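N-acetylgalactosaminyltransferase 7 (Homo sapiens, PDB 6IWR) belongs to the polypeptide GalNAc transferase family and joins a GT-A glycosyltransferase domain to a ricin-type beta-trefoil lectin domain. Local coordinates at residues G479-Y484 against R568-H573; G532-M536 against Q574-S578. All coordinates share one frame; numbering follows the deposited sequence.

Contact 1 of 2, residues G479-Y484 against R568-H573; sequences GFETAY and RSEVLH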
loop_
_atom_site.group_PDB
_atom_site.type_symbol
_atom_site.label_atom_id
_atom_site.label_comp_id
_atom_site.label_asym_id
_atom_site.label_seq_id
_atom_site.Cartn_x
_atom_site.Cartn_y
_atom_site.Cartn_z
ATOM N N GLY A 479 -23.359 5.827 -14.031
ATOM C CA GLY A 479 -23.696 6.236 -15.389
ATOM C C GLY A 479 -25.176 6.028 -15.661
ATOM O O GLY A 479 -25.712 4.928 -15.462
ATOM N N PHE A 480 -25.850 7.093 -16.102
ATOM C CA PHE A 480 -27.302 7.086 -16.264
ATOM C C PHE A 480 -27.747 5.879 -17.073
ATOM O O PHE A 480 -27.322 5.697 -18.219
ATOM C CB PHE A 480 -27.758 8.385 -16.948
ATOM C CG PHE A 480 -29.261 8.499 -17.121
ATOM C CD1 PHE A 480 -30.101 8.577 -16.006
ATOM C CD2 PHE A 480 -29.838 8.539 -18.401
ATOM C CE1 PHE A 480 -31.491 8.684 -16.156
ATOM C CE2 PHE A 480 -31.240 8.645 -18.567
ATOM C CZ PHE A 480 -32.063 8.719 -17.441
ATOM N N GLU A 481 -28.608 5.053 -16.475
ATOM C CA GLU A 481 -29.148 3.879 -17.161
ATOM C C GLU A 481 -28.026 2.929 -17.573
ATOM O O GLU A 481 -28.099 2.274 -18.616
ATOM C CB GLU A 481 -29.993 4.285 -18.377
ATOM C CG GLU A 481 -30.910 5.481 -18.124
ATOM C CD GLU A 481 -32.082 5.604 -19.109
ATOM O OE1 GLU A 481 -33.249 5.651 -18.628
ATOM O OE2 GLU A 481 -31.837 5.658 -20.347
ATOM N N THR A 482 -26.952 2.895 -16.780
ATOM C CA THR A 482 -25.865 1.937 -16.925
ATOM C C THR A 482 -25.590 1.296 -15.572
ATOM O O THR A 482 -26.156 1.663 -14.537
ATOM C CB THR A 482 -24.550 2.564 -17.420
ATOM O OG1 THR A 482 -23.777 2.990 -16.283
ATOM C CG2 THR A 482 -24.777 3.740 -18.367
ATOM N N ALA A 483 -24.672 0.350 -15.587
ATOM C CA ALA A 483 -24.230 -0.336 -14.389
ATOM C C ALA A 483 -22.765 -0.016 -14.107
ATOM O O ALA A 483 -22.050 -0.813 -13.501
ATOM C CB ALA A 483 -24.453 -1.835 -14.538
ATOM N N TYR A 484 -22.299 1.136 -14.579
ATOM C CA TYR A 484 -20.934 1.569 -14.360
ATOM C C TYR A 484 -20.920 2.766 -13.432
ATOM O O TYR A 484 -21.798 3.628 -13.503
ATOM C CB TYR A 484 -20.251 1.904 -15.673
ATOM C CG TYR A 484 -20.019 0.694 -16.537
ATOM C CD1 TYR A 484 -19.066 -0.277 -16.181
ATOM C CD2 TYR A 484 -20.726 0.517 -17.723
ATOM C CE1 TYR A 484 -18.826 -1.406 -16.995
ATOM C CE2 TYR A 484 -20.497 -0.603 -18.541
ATOM C CZ TYR A 484 -19.552 -1.563 -18.167
ATOM O OH TYR A 484 -19.333 -2.661 -18.973
ATOM N N ARG A 568 -17.434 9.715 -19.836
ATOM C CA ARG A 568 -16.926 8.368 -19.620
ATOM C C ARG A 568 -16.833 7.582 -20.919
ATOM O O ARG A 568 -17.507 7.910 -21.870
ATOM C CB ARG A 568 -17.811 7.625 -18.619
ATOM C CG ARG A 568 -19.053 7.015 -19.222
ATOM C CD ARG A 568 -20.056 6.666 -18.162
ATOM N NE ARG A 568 -21.349 6.409 -18.751
ATOM C CZ ARG A 568 -22.398 7.192 -18.599
ATOM N NH1 ARG A 568 -22.307 8.281 -17.875
ATOM N NH2 ARG A 568 -23.537 6.884 -19.174
ATOM N N SER A 569 -15.998 6.550 -20.963
ATOM C CA SER A 569 -15.984 5.648 -22.107
ATOM C C SER A 569 -16.765 4.346 -21.974
ATOM O O SER A 569 -17.378 3.905 -22.923
ATOM C CB SER A 569 -14.572 5.327 -22.546
ATOM O OG SER A 569 -14.611 4.452 -23.646
ATOM N N GLU A 570 -16.765 3.742 -20.806
ATOM C CA GLU A 570 -17.414 2.445 -20.599
ATOM C C GLU A 570 -16.656 1.261 -21.156
ATOM O O GLU A 570 -16.303 0.355 -20.428
ATOM C CB GLU A 570 -18.822 2.412 -21.194
ATOM C CG GLU A 570 -19.656 3.658 -20.976
ATOM C CD GLU A 570 -21.105 3.346 -20.671
ATOM O OE1 GLU A 570 -21.423 2.159 -20.504
ATOM O OE2 GLU A 570 -21.921 4.275 -20.591
ATOM N N VAL A 571 -16.418 1.259 -22.450
ATOM C CA VAL A 571 -15.682 0.177 -23.069
ATOM C C VAL A 571 -14.257 0.141 -22.552
ATOM O O VAL A 571 -13.689 -0.911 -22.333
ATOM C CB VAL A 571 -15.711 0.295 -24.589
ATOM C CG1 VAL A 571 -15.319 1.695 -25.007
ATOM C CG2 VAL A 571 -14.797 -0.732 -25.217
ATOM N N LEU A 572 -13.703 1.323 -22.374
ATOM C CA LEU A 572 -12.378 1.570 -21.851
ATOM C C LEU A 572 -12.274 1.770 -20.343
ATOM O O LEU A 572 -11.170 1.862 -19.837
ATOM C CB LEU A 572 -11.741 2.758 -22.564
ATOM C CG LEU A 572 -11.354 2.587 -24.029
ATOM C CD1 LEU A 572 -10.854 3.898 -24.588
ATOM C CD2 LEU A 572 -10.294 1.519 -24.186
ATOM N N HIS A 573 -13.396 1.829 -19.630
ATOM C CA HIS A 573 -13.403 2.067 -18.174
ATOM C C HIS A 573 -12.654 3.337 -17.764
ATOM O O HIS A 573 -11.832 3.346 -16.869
ATOM C CB HIS A 573 -12.872 0.867 -17.407
ATOM C CG HIS A 573 -13.769 -0.328 -17.438
ATOM N ND1 HIS A 573 -14.744 -0.509 -18.388
ATOM C CD2 HIS A 573 -13.822 -1.416 -16.640
ATOM C CE1 HIS A 573 -15.361 -1.651 -18.172
ATOM N NE2 HIS A 573 -14.823 -2.218 -17.113
#
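The guanidinium of Arg568 lies against the bend of 479-484: Gly479 CA sits over one of its faces, offset toward the rim and 3.5 Å from NH1, while Thr482 CG2 approaches NH2 obliquely. With CG between the backbone N and the carbonyl carbon (chi1 82°), the chain runs extended to NE and carries the group across to Gly479. The Thr482 methyl also packs on Glu570 OE2.

A salt bridge within 568-573 sets the Arg568 group: NE donates to Glu570 OE2 at 2.9 Å, nearly straight at 167°, with the oxygen in the guanidinium plane but itself met from above its carboxylate plane; NH1 is taken by the carbonyl O of Lys588, and Trp589 makes a cation-pi contact. Both segments are turns of the ricin-type beta-trefoil, joining strand 476-479 to 484-487 and 565-568 to 575-578. The first is a type II beta turn, Gly479 to Thr482, followed by an ST turn in which Thr482 OG1 accepts from Tyr484 N.

Tyr484 closes the far end. Glu570 OE1 lies obliquely beside CD2; CE1 meets His573 CE1 at 3.7 Å, ring planes 59° apart. His573 ND1 donates to Glu570 O, and NE2 bonds Glu279 OE2 of the second subunit.

Contact 2 of 2, residues G532-M536 against Q574-S578; sequences GSKVM and QVFIS
Ser533 O accepts the N-H of Ile577 at 2.9 Å, and this bond ties the start of 532-536 to strand 575-578. Phe576 CB lies beside the same oxygen. On the Ser533 side chain, CB and OG each lie 3.3 Å from Ile577 O.

Ile577 can be followed outward. Its CB carries two branches with different partners. CG1, set between the backbone N and the carbonyl carbon (chi1 58°), is the branch brought to Ser533 O, at 3.6 Å. Beyond it the chain is extended (chi2 172°), and CD1 at the tip lies farther from that oxygen than CG1 does. CG2, beside the backbone N, meets the tip of Val535 instead, 4.2 Å from its CG2, the two side chains crossing at about a right angle. That one Val535 methyl also reaches Val575 CG1 at 4.1 Å, and thus bridges both valine and isoleucine of the facing strand.

The two strand segments run at 120° to each other, between perpendicular and antiparallel. Strand 534-539 is an outermost strand of a five-stranded antiparallel sheet in the beta-trefoil, with 524-529 beside it; strand 575-578 pairs with 565-568, whose Leu566 packs on Val535, Val575 and Ile577, while Leu526 of strand 524-529 also packs on Val535.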
loop_
_atom_site.group_PDB
_atom_site.type_symbol
_atom_site.label_atom_id
_atom_site.label_comp_id
_atom_site.label_asym_id
_atom_site.label_seq_id
_atom_site.Cartn_x
_atom_site.Cartn_y
_atom_site.Cartn_z
ATOM N N GLY A 532 -3.801 16.366 -18.992
ATOM C CA GLY A 532 -4.887 15.501 -19.386
ATOM C C GLY A 532 -6.253 16.184 -19.345
ATOM O O GLY A 532 -6.431 17.359 -18.990
ATOM N N SER A 533 -7.235 15.412 -19.797
ATOM C CA SER A 533 -8.638 15.598 -19.475
ATOM C C SER A 533 -9.089 14.589 -18.440
ATOM O O SER A 533 -10.297 14.381 -18.266
ATOM C CB SER A 533 -9.484 15.463 -20.740
ATOM O OG SER A 533 -9.510 16.686 -21.464
ATOM N N LYS A 534 -8.132 13.911 -17.805
ATOM C CA LYS A 534 -8.414 12.942 -16.765
ATOM C C LYS A 534 -8.792 13.651 -15.476
ATOM O O LYS A 534 -8.401 14.797 -15.217
ATOM C CB LYS A 534 -7.215 12.044 -16.498
ATOM C CG LYS A 534 -6.819 11.153 -17.624
ATOM C CD LYS A 534 -5.305 10.978 -17.609
ATOM C CE LYS A 534 -4.874 9.527 -17.545
ATOM N NZ LYS A 534 -3.833 9.247 -18.579
ATOM N N VAL A 535 -9.567 12.939 -14.668
ATOM C CA VAL A 535 -9.978 13.382 -13.350
ATOM C C VAL A 535 -9.090 12.700 -12.332
ATOM O O VAL A 535 -8.993 11.468 -12.291
ATOM C CB VAL A 535 -11.454 13.057 -13.104
ATOM C CG1 VAL A 535 -11.872 13.496 -11.719
ATOM C CG2 VAL A 535 -12.266 13.719 -14.167
ATOM N N MET A 536 -8.458 13.505 -11.506
ATOM C CA MET A 536 -7.470 13.077 -10.545
ATOM C C MET A 536 -8.054 13.225 -9.145
ATOM O O MET A 536 -9.006 13.977 -8.933
ATOM C CB MET A 536 -6.218 13.932 -10.743
ATOM C CG MET A 536 -4.990 13.606 -9.921
ATOM S SD MET A 536 -3.789 14.928 -10.191
ATOM C CE MET A 536 -4.876 16.351 -10.113
ATOM N N GLN A 574 -12.967 4.404 -18.465
ATOM C CA GLN A 574 -12.265 5.677 -18.469
ATOM C C GLN A 574 -13.196 6.805 -18.068
ATOM O O GLN A 574 -14.332 6.886 -18.542
ATOM C CB GLN A 574 -11.698 5.973 -19.845
ATOM C CG GLN A 574 -10.324 6.582 -19.835
ATOM C CD GLN A 574 -9.483 6.090 -20.989
ATOM O OE1 GLN A 574 -9.857 6.262 -22.147
ATOM N NE2 GLN A 574 -8.355 5.441 -20.677
ATOM N N VAL A 575 -12.707 7.669 -17.191
ATOM C CA VAL A 575 -13.445 8.842 -16.741
ATOM C C VAL A 575 -12.655 10.079 -17.139
ATOM O O VAL A 575 -11.488 10.228 -16.754
ATOM C CB VAL A 575 -13.681 8.820 -15.223
ATOM C CG1 VAL A 575 -14.203 10.172 -14.771
ATOM C CG2 VAL A 575 -14.632 7.700 -14.841
ATOM N N PHE A 576 -13.282 10.976 -17.882
ATOM C CA PHE A 576 -12.583 12.195 -18.276
ATOM C C PHE A 576 -13.609 13.315 -18.360
ATOM O O PHE A 576 -14.800 13.101 -18.123
ATOM C CB PHE A 576 -11.835 11.989 -19.596
ATOM C CG PHE A 576 -12.697 11.427 -20.679
ATOM C CD1 PHE A 576 -13.480 12.275 -21.462
ATOM C CD2 PHE A 576 -12.764 10.056 -20.906
ATOM C CE1 PHE A 576 -14.304 11.778 -22.466
ATOM C CE2 PHE A 576 -13.599 9.547 -21.918
ATOM C CZ PHE A 576 -14.364 10.417 -22.695
ATOM N N ILE A 577 -13.140 14.522 -18.686
ATOM C CA ILE A 577 -14.018 15.653 -18.990
ATOM C C ILE A 577 -13.807 16.060 -20.445
ATOM O O ILE A 577 -12.672 16.164 -20.913
ATOM C CB ILE A 577 -13.789 16.861 -18.057
ATOM C CG1 ILE A 577 -12.348 17.350 -18.131
ATOM C CG2 ILE A 577 -14.148 16.542 -16.634
ATOM C CD1 ILE A 577 -12.131 18.644 -17.384
ATOM N N SER A 578 -14.902 16.286 -21.158
ATOM C CA SER A 578 -14.859 16.700 -22.550
ATOM C C SER A 578 -15.901 17.795 -22.758
ATOM O O SER A 578 -16.661 18.116 -21.846
ATOM C CB SER A 578 -15.102 15.512 -23.469
ATOM O OG SER A 578 -16.221 14.805 -23.002
#

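Overall arrangement
Both contacts lie in the beta-trefoil, their centres 14 Å apart, and share the hairpin of strands 565-568 and 575-578: contact 1 uses the turn between them, contact 2 its returning strand. Neither is wholly buried. Contact 1 joins two turns through a guanidinium, a carboxylate and rings set against a glycine and a methyl, and borders the second subunit, where Val571 and Leu572 pack against Leu132 and Pro282 of that chain. Contact 2, with no neighbour from another chain, joins strands by one backbone bond and apolar packing of buried valines and isoleucine; Lys534 is exposed. They meet where the turn closes: Ser569 N probably donates to Gln574 O, and the Phe576 ring packs on the backbone of Arg568 and Ser569.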